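Local structure of Ufm1-specific protease (Caenorhabditis elegans, 5EJJ) at residues T31-G39 with H48-T58; F162-I173 with V199-S207. The protein is a thiol protease that hydrolyses the peptide bond at the C-terminal glycine of the ubiquitin-like modifier Ufm1, releasing it from target proteins. All coordinates share one frame; numbering follows the deposited sequence.

Interaction 1 of 2, residues T31-G39 with H48-T58; sequences TTIGGFVFG and HVLFAYAEDLT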
loop_
_atom_site.group_PDB
_atom_site.type_symbol
_atom_site.label_atom_id
_atom_site.label_comp_id
_atom_site.label_asym_id
_atom_site.label_seq_id
_atom_site.Cartn_x
_atom_site.Cartn_y
_atom_site.Cartn_z
ATOM N N THR A 31 -22.697 -18.191 8.092
ATOM C CA THR A 31 -22.558 -19.635 8.302
ATOM C C THR A 31 -21.244 -20.167 7.716
ATOM O O THR A 31 -20.183 -20.051 8.334
ATOM C CB THR A 31 -23.765 -20.441 7.703
ATOM O OG1 THR A 31 -23.811 -20.294 6.274
ATOM C CG2 THR A 31 -25.101 -19.984 8.313
ATOM N N THR A 32 -21.329 -20.740 6.516
ATOM C CA THR A 32 -20.172 -21.283 5.811
ATOM C C THR A 32 -19.373 -20.183 5.101
ATOM O O THR A 32 -19.671 -18.998 5.231
ATOM C CB THR A 32 -20.616 -22.283 4.743
ATOM O OG1 THR A 32 -21.275 -21.577 3.682
ATOM C CG2 THR A 32 -21.569 -23.303 5.324
ATOM N N ILE A 33 -18.372 -20.590 4.326
ATOM C CA ILE A 33 -17.490 -19.653 3.637
ATOM C C ILE A 33 -17.258 -20.072 2.181
ATOM O O ILE A 33 -16.942 -21.235 1.899
ATOM C CB ILE A 33 -16.146 -19.535 4.382
ATOM C CG1 ILE A 33 -16.312 -18.655 5.620
ATOM C CG2 ILE A 33 -15.083 -18.977 3.489
ATOM C CD1 ILE A 33 -15.068 -18.520 6.469
ATOM N N GLY A 34 -17.438 -19.125 1.260
ATOM C CA GLY A 34 -17.194 -19.359 -0.157
ATOM C C GLY A 34 -16.277 -18.267 -0.660
ATOM O O GLY A 34 -15.581 -17.645 0.146
ATOM N N GLY A 35 -16.258 -18.012 -1.967
ATOM C CA GLY A 35 -15.539 -16.839 -2.445
ATOM C C GLY A 35 -15.373 -16.629 -3.936
ATOM O O GLY A 35 -15.752 -17.478 -4.740
ATOM N N PHE A 36 -14.786 -15.491 -4.299
ATOM C CA PHE A 36 -14.501 -15.187 -5.704
ATOM C C PHE A 36 -13.000 -15.194 -6.041
ATOM O O PHE A 36 -12.155 -14.900 -5.188
ATOM C CB PHE A 36 -15.125 -13.851 -6.107
ATOM C CG PHE A 36 -16.475 -13.626 -5.521
ATOM C CD1 PHE A 36 -16.625 -12.840 -4.384
ATOM C CD2 PHE A 36 -17.599 -14.214 -6.089
ATOM C CE1 PHE A 36 -17.878 -12.622 -3.834
ATOM C CE2 PHE A 36 -18.855 -14.010 -5.546
ATOM C CZ PHE A 36 -18.997 -13.209 -4.417
ATOM N N VAL A 37 -12.693 -15.519 -7.297
ATOM C CA VAL A 37 -11.319 -15.605 -7.784
ATOM C C VAL A 37 -11.084 -14.622 -8.942
ATOM O O VAL A 37 -11.716 -14.708 -9.996
ATOM C CB VAL A 37 -10.983 -17.054 -8.207
ATOM C CG1 VAL A 37 -9.558 -17.183 -8.670
ATOM C CG2 VAL A 37 -11.237 -17.981 -7.065
ATOM N N PHE A 38 -10.182 -13.674 -8.724
ATOM C CA PHE A 38 -9.967 -12.590 -9.663
ATOM C C PHE A 38 -8.582 -12.735 -10.257
ATOM O O PHE A 38 -7.664 -13.199 -9.585
ATOM C CB PHE A 38 -10.088 -11.259 -8.948
ATOM C CG PHE A 38 -11.470 -10.946 -8.477
ATOM C CD1 PHE A 38 -12.419 -10.450 -9.359
ATOM C CD2 PHE A 38 -11.819 -11.120 -7.151
ATOM C CE1 PHE A 38 -13.711 -10.136 -8.929
ATOM C CE2 PHE A 38 -13.094 -10.815 -6.704
ATOM C CZ PHE A 38 -14.051 -10.318 -7.594
ATOM N N GLY A 39 -8.418 -12.347 -11.518
ATOM C CA GLY A 39 -7.161 -12.615 -12.174
ATOM C C GLY A 39 -7.031 -12.034 -13.553
ATOM O O GLY A 39 -7.946 -11.377 -14.056
ATOM N N HIS A 48 -6.047 -12.378 -7.132
ATOM C CA HIS A 48 -6.729 -12.167 -5.851
ATOM C C HIS A 48 -7.726 -13.279 -5.576
ATOM O O HIS A 48 -8.643 -13.493 -6.358
ATOM C CB HIS A 48 -7.526 -10.865 -5.843
ATOM C CG HIS A 48 -6.704 -9.630 -6.042
ATOM N ND1 HIS A 48 -5.790 -9.183 -5.113
ATOM C CD2 HIS A 48 -6.691 -8.725 -7.051
ATOM C CE1 HIS A 48 -5.226 -8.071 -5.553
ATOM N NE2 HIS A 48 -5.757 -7.769 -6.727
ATOM N N VAL A 49 -7.568 -13.985 -4.464
ATOM C CA VAL A 49 -8.603 -14.900 -4.035
ATOM C C VAL A 49 -9.337 -14.284 -2.852
ATOM O O VAL A 49 -8.764 -14.068 -1.787
ATOM C CB VAL A 49 -8.033 -16.263 -3.690
ATOM C CG1 VAL A 49 -9.141 -17.168 -3.217
ATOM C CG2 VAL A 49 -7.365 -16.858 -4.911
ATOM N N LEU A 50 -10.604 -13.951 -3.046
ATOM C CA LEU A 50 -11.341 -13.288 -1.977
ATOM C C LEU A 50 -12.405 -14.180 -1.342
ATOM O O LEU A 50 -13.347 -14.617 -2.004
ATOM C CB LEU A 50 -11.928 -11.976 -2.461
ATOM C CG LEU A 50 -10.846 -10.945 -2.781
ATOM C CD1 LEU A 50 -11.459 -9.659 -3.371
ATOM C CD2 LEU A 50 -9.970 -10.653 -1.545
ATOM N N PHE A 51 -12.231 -14.458 -0.052
ATOM C CA PHE A 51 -13.155 -15.307 0.683
ATOM C C PHE A 51 -14.298 -14.487 1.287
ATOM O O PHE A 51 -14.129 -13.304 1.625
ATOM C CB PHE A 51 -12.406 -16.070 1.777
ATOM C CG PHE A 51 -11.413 -17.049 1.254
ATOM C CD1 PHE A 51 -10.084 -16.702 1.126
ATOM C CD2 PHE A 51 -11.806 -18.314 0.871
ATOM C CE1 PHE A 51 -9.151 -17.612 0.632
ATOM C CE2 PHE A 51 -10.879 -19.234 0.362
ATOM C CZ PHE A 51 -9.555 -18.881 0.241
ATOM N N ALA A 52 -15.457 -15.125 1.422
ATOM C CA ALA A 52 -16.635 -14.484 2.002
ATOM C C ALA A 52 -17.612 -15.501 2.597
ATOM O O ALA A 52 -17.787 -16.605 2.052
ATOM C CB ALA A 52 -17.346 -13.654 0.960
ATOM N N TYR A 53 -18.247 -15.115 3.710
ATOM C CA TYR A 53 -19.357 -15.875 4.276
ATOM C C TYR A 53 -20.574 -15.755 3.356
ATOM O O TYR A 53 -20.657 -14.828 2.552
ATOM C CB TYR A 53 -19.698 -15.366 5.668
ATOM C CG TYR A 53 -18.594 -15.524 6.688
ATOM C CD1 TYR A 53 -17.685 -14.509 6.910
ATOM C CD2 TYR A 53 -18.472 -16.683 7.443
ATOM C CE1 TYR A 53 -16.679 -14.638 7.859
ATOM C CE2 TYR A 53 -17.467 -16.826 8.389
ATOM C CZ TYR A 53 -16.575 -15.796 8.595
ATOM O OH TYR A 53 -15.570 -15.916 9.540
ATOM N N ALA A 54 -21.518 -16.682 3.477
ATOM C CA ALA A 54 -22.590 -16.804 2.493
ATOM C C ALA A 54 -23.437 -15.551 2.295
ATOM O O ALA A 54 -23.970 -15.353 1.197
ATOM C CB ALA A 54 -23.462 -17.999 2.803
ATOM N N GLU A 55 -23.560 -14.714 3.333
ATOM C CA GLU A 55 -24.284 -13.441 3.193
ATOM C C GLU A 55 -23.698 -12.663 2.030
ATOM O O GLU A 55 -24.423 -12.193 1.149
ATOM C CB GLU A 55 -24.176 -12.542 4.427
ATOM C CG GLU A 55 -24.476 -13.194 5.735
ATOM C CD GLU A 55 -23.212 -13.575 6.474
ATOM O OE1 GLU A 55 -22.797 -14.757 6.355
ATOM O OE2 GLU A 55 -22.632 -12.690 7.160
ATOM N N ASP A 56 -22.373 -12.550 2.030
ATOM C CA ASP A 56 -21.677 -11.657 1.122
ATOM C C ASP A 56 -21.390 -12.253 -0.244
ATOM O O ASP A 56 -20.768 -11.600 -1.075
ATOM C CB ASP A 56 -20.389 -11.169 1.771
ATOM C CG ASP A 56 -20.607 -10.664 3.197
ATOM O OD1 ASP A 56 -21.145 -9.535 3.365
ATOM O OD2 ASP A 56 -20.234 -11.397 4.147
ATOM N N LEU A 57 -21.850 -13.476 -0.499
ATOM C CA LEU A 57 -21.692 -14.058 -1.834
ATOM C C LEU A 57 -22.778 -13.598 -2.802
ATOM O O LEU A 57 -23.171 -14.343 -3.707
ATOM C CB LEU A 57 -21.639 -15.580 -1.786
ATOM C CG LEU A 57 -20.405 -16.096 -1.052
ATOM C CD1 LEU A 57 -20.502 -17.587 -0.816
ATOM C CD2 LEU A 57 -19.137 -15.768 -1.819
ATOM N N THR A 58 -23.239 -12.362 -2.598
ATOM C CA THR A 58 -24.216 -11.698 -3.451
ATOM C C THR A 58 -23.578 -11.141 -4.716
ATOM O O THR A 58 -22.438 -10.690 -4.696
ATOM C CB THR A 58 -24.835 -10.497 -2.717
ATOM O OG1 THR A 58 -23.798 -9.614 -2.278
ATOM C CG2 THR A 58 -25.620 -10.947 -1.508
#

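Interaction 2 of 2, residues F162-I173 with V199-S207; sequences FTYLNAEHGLVI and VIEFTAMQS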
loop_
_atom_site.group_PDB
_atom_site.type_symbol
_atom_site.label_atom_id
_atom_site.label_comp_id
_atom_site.label_asym_id
_atom_site.label_seq_id
_atom_site.Cartn_x
_atom_site.Cartn_y
_atom_site.Cartn_z
ATOM N N PHE A 162 -12.761 10.011 -24.181
ATOM C CA PHE A 162 -11.750 10.778 -23.465
ATOM C C PHE A 162 -10.373 10.580 -24.100
ATOM O O PHE A 162 -10.115 9.588 -24.777
ATOM C CB PHE A 162 -11.661 10.351 -22.014
ATOM C CG PHE A 162 -12.917 10.545 -21.236
ATOM C CD1 PHE A 162 -13.946 11.327 -21.720
ATOM C CD2 PHE A 162 -13.065 9.945 -19.992
ATOM C CE1 PHE A 162 -15.099 11.502 -20.976
ATOM C CE2 PHE A 162 -14.213 10.120 -19.245
ATOM C CZ PHE A 162 -15.227 10.893 -19.739
ATOM N N THR A 163 -9.480 11.523 -23.839
ATOM C CA THR A 163 -8.126 11.502 -24.358
ATOM C C THR A 163 -7.187 11.816 -23.208
ATOM O O THR A 163 -7.474 12.682 -22.374
ATOM C CB THR A 163 -7.967 12.570 -25.441
ATOM O OG1 THR A 163 -8.749 12.192 -26.577
ATOM C CG2 THR A 163 -6.502 12.749 -25.861
ATOM N N TYR A 164 -6.078 11.096 -23.129
ATOM C CA TYR A 164 -5.149 11.330 -22.035
ATOM C C TYR A 164 -3.824 11.758 -22.630
ATOM O O TYR A 164 -3.331 11.160 -23.592
ATOM C CB TYR A 164 -4.985 10.085 -21.146
ATOM C CG TYR A 164 -6.292 9.506 -20.631
ATOM C CD1 TYR A 164 -7.022 8.601 -21.402
ATOM C CD2 TYR A 164 -6.796 9.867 -19.372
ATOM C CE1 TYR A 164 -8.203 8.080 -20.949
ATOM C CE2 TYR A 164 -7.986 9.351 -18.909
ATOM C CZ TYR A 164 -8.679 8.456 -19.706
ATOM O OH TYR A 164 -9.851 7.922 -19.252
ATOM N N LEU A 165 -3.239 12.786 -22.038
ATOM C CA LEU A 165 -2.116 13.436 -22.654
ATOM C C LEU A 165 -1.020 13.738 -21.642
ATOM O O LEU A 165 -1.295 14.297 -20.582
ATOM C CB LEU A 165 -2.613 14.729 -23.276
ATOM C CG LEU A 165 -1.639 15.353 -24.258
ATOM C CD1 LEU A 165 -1.789 14.652 -25.633
ATOM C CD2 LEU A 165 -1.851 16.877 -24.292
ATOM N N ASN A 166 0.214 13.349 -21.960
ATOM C CA ASN A 166 1.377 13.754 -21.171
ATOM C C ASN A 166 2.240 14.618 -22.065
ATOM O O ASN A 166 2.704 14.158 -23.112
ATOM C CB ASN A 166 2.192 12.550 -20.680
ATOM C CG ASN A 166 3.464 12.966 -19.915
ATOM O OD1 ASN A 166 4.432 13.429 -20.509
ATOM N ND2 ASN A 166 3.459 12.794 -18.601
ATOM N N ALA A 167 2.462 15.866 -21.662
ATOM C CA ALA A 167 3.142 16.817 -22.536
ATOM C C ALA A 167 4.666 16.743 -22.443
ATOM O O ALA A 167 5.353 16.855 -23.462
ATOM C CB ALA A 167 2.648 18.226 -22.277
ATOM N N GLU A 168 5.182 16.535 -21.232
ATOM C CA GLU A 168 6.619 16.376 -20.992
ATOM C C GLU A 168 7.248 15.193 -21.740
ATOM O O GLU A 168 8.452 15.007 -21.709
ATOM C CB GLU A 168 6.875 16.209 -19.485
ATOM C CG GLU A 168 8.340 16.360 -19.034
ATOM C CD GLU A 168 8.602 15.735 -17.666
ATOM O OE1 GLU A 168 7.639 15.196 -17.078
ATOM O OE2 GLU A 168 9.760 15.775 -17.178
ATOM N N HIS A 169 6.444 14.380 -22.402
ATOM C CA HIS A 169 6.990 13.252 -23.128
ATOM C C HIS A 169 6.252 13.025 -24.430
ATOM O O HIS A 169 6.571 12.098 -25.170
ATOM C CB HIS A 169 6.914 11.986 -22.289
ATOM C CG HIS A 169 7.745 12.031 -21.047
ATOM N ND1 HIS A 169 9.087 11.723 -21.039
ATOM C CD2 HIS A 169 7.420 12.324 -19.766
ATOM C CE1 HIS A 169 9.555 11.833 -19.808
ATOM N NE2 HIS A 169 8.562 12.193 -19.014
ATOM N N GLY A 170 5.253 13.854 -24.712
ATOM C CA GLY A 170 4.548 13.742 -25.978
ATOM C C GLY A 170 3.825 12.415 -26.128
ATOM O O GLY A 170 3.895 11.736 -27.160
ATOM N N LEU A 171 3.121 12.059 -25.063
ATOM C CA LEU A 171 2.382 10.818 -24.985
ATOM C C LEU A 171 0.899 11.114 -25.106
ATOM O O LEU A 171 0.375 12.034 -24.455
ATOM C CB LEU A 171 2.672 10.158 -23.642
ATOM C CG LEU A 171 4.127 9.739 -23.510
ATOM C CD1 LEU A 171 4.373 9.051 -22.188
ATOM C CD2 LEU A 171 4.429 8.829 -24.679
ATOM N N VAL A 172 0.221 10.338 -25.938
ATOM C CA VAL A 172 -1.210 10.492 -26.055
ATOM C C VAL A 172 -1.909 9.127 -26.057
ATOM O O VAL A 172 -1.595 8.247 -26.865
ATOM C CB VAL A 172 -1.604 11.407 -27.271
ATOM C CG1 VAL A 172 -0.972 10.923 -28.549
ATOM C CG2 VAL A 172 -3.099 11.478 -27.458
ATOM N N ILE A 173 -2.831 8.940 -25.116
ATOM C CA ILE A 173 -3.741 7.798 -25.174
ATOM C C ILE A 173 -5.138 8.268 -25.569
ATOM O O ILE A 173 -5.684 9.217 -24.995
ATOM C CB ILE A 173 -3.780 7.011 -23.850
ATOM C CG1 ILE A 173 -2.369 6.610 -23.438
ATOM C CG2 ILE A 173 -4.647 5.747 -23.990
ATOM C CD1 ILE A 173 -2.251 6.386 -21.970
ATOM N N VAL A 199 5.181 6.071 -11.860
ATOM C CA VAL A 199 3.917 6.700 -12.202
ATOM C C VAL A 199 4.060 7.624 -13.395
ATOM O O VAL A 199 4.805 8.585 -13.314
ATOM C CB VAL A 199 3.443 7.563 -11.034
ATOM C CG1 VAL A 199 2.161 8.232 -11.367
ATOM C CG2 VAL A 199 3.261 6.732 -9.797
ATOM N N ILE A 200 3.357 7.335 -14.489
ATOM C CA ILE A 200 3.217 8.254 -15.621
ATOM C C ILE A 200 1.904 9.064 -15.487
ATOM O O ILE A 200 0.812 8.534 -15.733
ATOM C CB ILE A 200 3.163 7.470 -16.963
ATOM C CG1 ILE A 200 4.274 6.441 -17.030
ATOM C CG2 ILE A 200 3.245 8.386 -18.168
ATOM C CD1 ILE A 200 3.793 5.048 -16.768
ATOM N N GLU A 201 2.002 10.339 -15.106
ATOM C CA GLU A 201 0.819 11.198 -14.958
ATOM C C GLU A 201 0.303 11.793 -16.275
ATOM O O GLU A 201 1.088 12.325 -17.040
ATOM C CB GLU A 201 1.148 12.331 -14.006
ATOM C CG GLU A 201 0.013 13.287 -13.734
ATOM C CD GLU A 201 0.203 14.044 -12.407
ATOM O OE1 GLU A 201 -0.059 15.271 -12.387
ATOM O OE2 GLU A 201 0.605 13.409 -11.386
ATOM N N PHE A 202 -1.008 11.708 -16.535
ATOM C CA PHE A 202 -1.629 12.338 -17.725
ATOM C C PHE A 202 -2.689 13.385 -17.390
ATOM O O PHE A 202 -3.209 13.451 -16.271
ATOM C CB PHE A 202 -2.321 11.331 -18.631
ATOM C CG PHE A 202 -1.424 10.296 -19.211
ATOM C CD1 PHE A 202 -0.890 9.291 -18.414
ATOM C CD2 PHE A 202 -1.182 10.265 -20.574
ATOM C CE1 PHE A 202 -0.104 8.288 -18.963
ATOM C CE2 PHE A 202 -0.388 9.267 -21.150
ATOM C CZ PHE A 202 0.149 8.281 -20.341
ATOM N N THR A 203 -3.018 14.198 -18.390
ATOM C CA THR A 203 -4.125 15.132 -18.267
ATOM C C THR A 203 -5.301 14.563 -19.037
ATOM O O THR A 203 -5.160 14.200 -20.208
ATOM C CB THR A 203 -3.765 16.505 -18.798
ATOM O OG1 THR A 203 -2.891 17.148 -17.865
ATOM C CG2 THR A 203 -5.019 17.341 -18.927
ATOM N N ALA A 204 -6.451 14.434 -18.380
ATOM C CA ALA A 204 -7.600 13.826 -19.053
ATOM C C ALA A 204 -8.458 14.910 -19.692
ATOM O O ALA A 204 -8.746 15.956 -19.081
ATOM C CB ALA A 204 -8.420 12.966 -18.104
ATOM N N MET A 205 -8.849 14.659 -20.935
ATOM C CA MET A 205 -9.465 15.685 -21.744
ATOM C C MET A 205 -10.644 15.151 -22.517
ATOM O O MET A 205 -10.823 13.950 -22.649
ATOM C CB MET A 205 -8.430 16.250 -22.693
ATOM C CG MET A 205 -7.372 16.976 -21.939
ATOM S SD MET A 205 -6.080 17.610 -22.967
ATOM C CE MET A 205 -5.866 16.256 -24.118
ATOM N N GLN A 206 -11.439 16.054 -23.058
ATOM C CA GLN A 206 -12.616 15.674 -23.795
ATOM C C GLN A 206 -12.826 16.673 -24.936
ATOM O O GLN A 206 -12.364 17.832 -24.856
ATOM C CB GLN A 206 -13.767 15.736 -22.828
ATOM C CG GLN A 206 -15.049 15.211 -23.306
ATOM C CD GLN A 206 -16.120 15.462 -22.292
ATOM O OE1 GLN A 206 -15.973 16.325 -21.415
ATOM N NE2 GLN A 206 -17.206 14.704 -22.385
ATOM N N SER A 207 -13.513 16.228 -25.991
ATOM C CA SER A 207 -13.894 17.105 -27.104
ATOM C C SER A 207 -14.730 18.302 -26.609
ATOM O O SER A 207 -15.582 18.143 -25.727
ATOM C CB SER A 207 -14.668 16.291 -28.148
ATOM O OG SER A 207 -15.186 17.098 -29.192
#

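Interaction 1 of 2, residues T31-G39 with H48-T58
Ile-33 lies alongside Tyr-53, both pointing the same way, and lays its CG1 over one face of the phenol ring, 3.8 Å from the centroid, a CH-pi contact. Ile-33 CD1 follows the same ring out to Tyr-53 CE2 (3.5 Å), while the carbonyl O of Thr-31 sits in plane at the ring edge. A serine in place of Tyr-53 would probably leave Ile-33 CG1 and CD1 without the surface they pack on. On the other face of this antiparallel hairpin, Phe-36 and Leu-57 cross obliquely, with Phe-36 CZ meeting Leu-57 CD2 at 3.6 Å. Leu-57 CG lies beside its own backbone N (chi1 -65°), and with chi2 at 170° the two methyls divide, CD1 going to Gly-34 CA (3.8 Å) and CD2 to the ring. Further along, Phe-38 and Leu-50 meet at about a right angle, Phe-38 CE2 to Leu-50 CD1 3.9 Å. Paired backbone bonds join Gly-34 with Ala-52, Phe-36 with Leu-50 and Phe-38 with His-48. The hairpin belongs to the N-terminal MPN domain; helix 59-68 packs on Phe-36, Phe-38 and Leu-50, helix 8-19 on Val-49 and Phe-51, and strand 74-81 pairs with strand 33-40.

Interaction 2 of 2, residues F162-I173 with V199-S207
The ring of Phe-202, on strand 199-205, packs against the beta hairpin 163-166/171-173, whose first strand pairs antiparallel with strand 199-205. It carries Asn-166 CB over one face and has the backbone N of Leu-165 in plane at its edge, with Tyr-164 CB 3.8 Å from Phe-202 CD2. Ile-173 crosses this ring at about a right angle, its CD1 reaching Phe-202 CZ at 3.5 Å, and Leu-171 CB approaches Phe-202 CE2 obliquely. A second flat pair sits at the far end, where Phe-162 and Gln-206 run side by side with ring and amide planes 83° apart; Gln-206 NE2 comes to the ring edge, and the hydroxyl of Tyr-164 is also in plane at the edge of Phe-162.

Gly-170 and Leu-171 both face Asn-166 in a G1 beta bulge, the positive phi of Gly-170 suiting the turn. Phe-202 touches Tyr-164 and Asn-166 of one hairpin strand and Leu-171 and Ile-173 of the other. Two-way backbone bonds tie Thr-163 to Met-205 and Leu-165 to Thr-203. Between these pairs, Ala-204 CB rests 3.7 Å from Tyr-164 CD2, on the same side of the sheet. On the reverse side Met-205, bent at chi3, carries its CE back to Leu-165 CB (3.7 Å) and Thr-163 CG2 (4.0 Å), crossing both side chains at a slant.

Strand 127-139 continues the sheet beyond strand 199-205, and helix 253-280 meets Tyr-164 and Ile-173. Where the regular pairing stops, Asn-166 takes over with its side chain: CG is anti to the backbone N (chi1 177°), which carries the amide across to the other strand, and Asn-166 ND2 donates to Glu-201 O at 2.9 Å, with that oxygen close to the amide plane and the N-H pointing at it at 159°.

Overall arrangement
Interaction 1 closes along the chain before interaction 2 opens, and the two belong to separate parts of the protein: the first to the four-stranded beta-sheet of the N-terminal MPN domain, the second to a five-stranded beta-sheet associated with the UfSP2-type N-terminal family. Their centres are 37 Å apart and their nearest atoms about 17 Å, so they do not touch. In interaction 1 the two paired strands form a single hairpin; in interaction 2 a hairpin pairs with a third strand. Both lie away from the inferred catalytic residues Cys-396, Asp-520 and His-522, which belong to the peptidase C78 part of the chain.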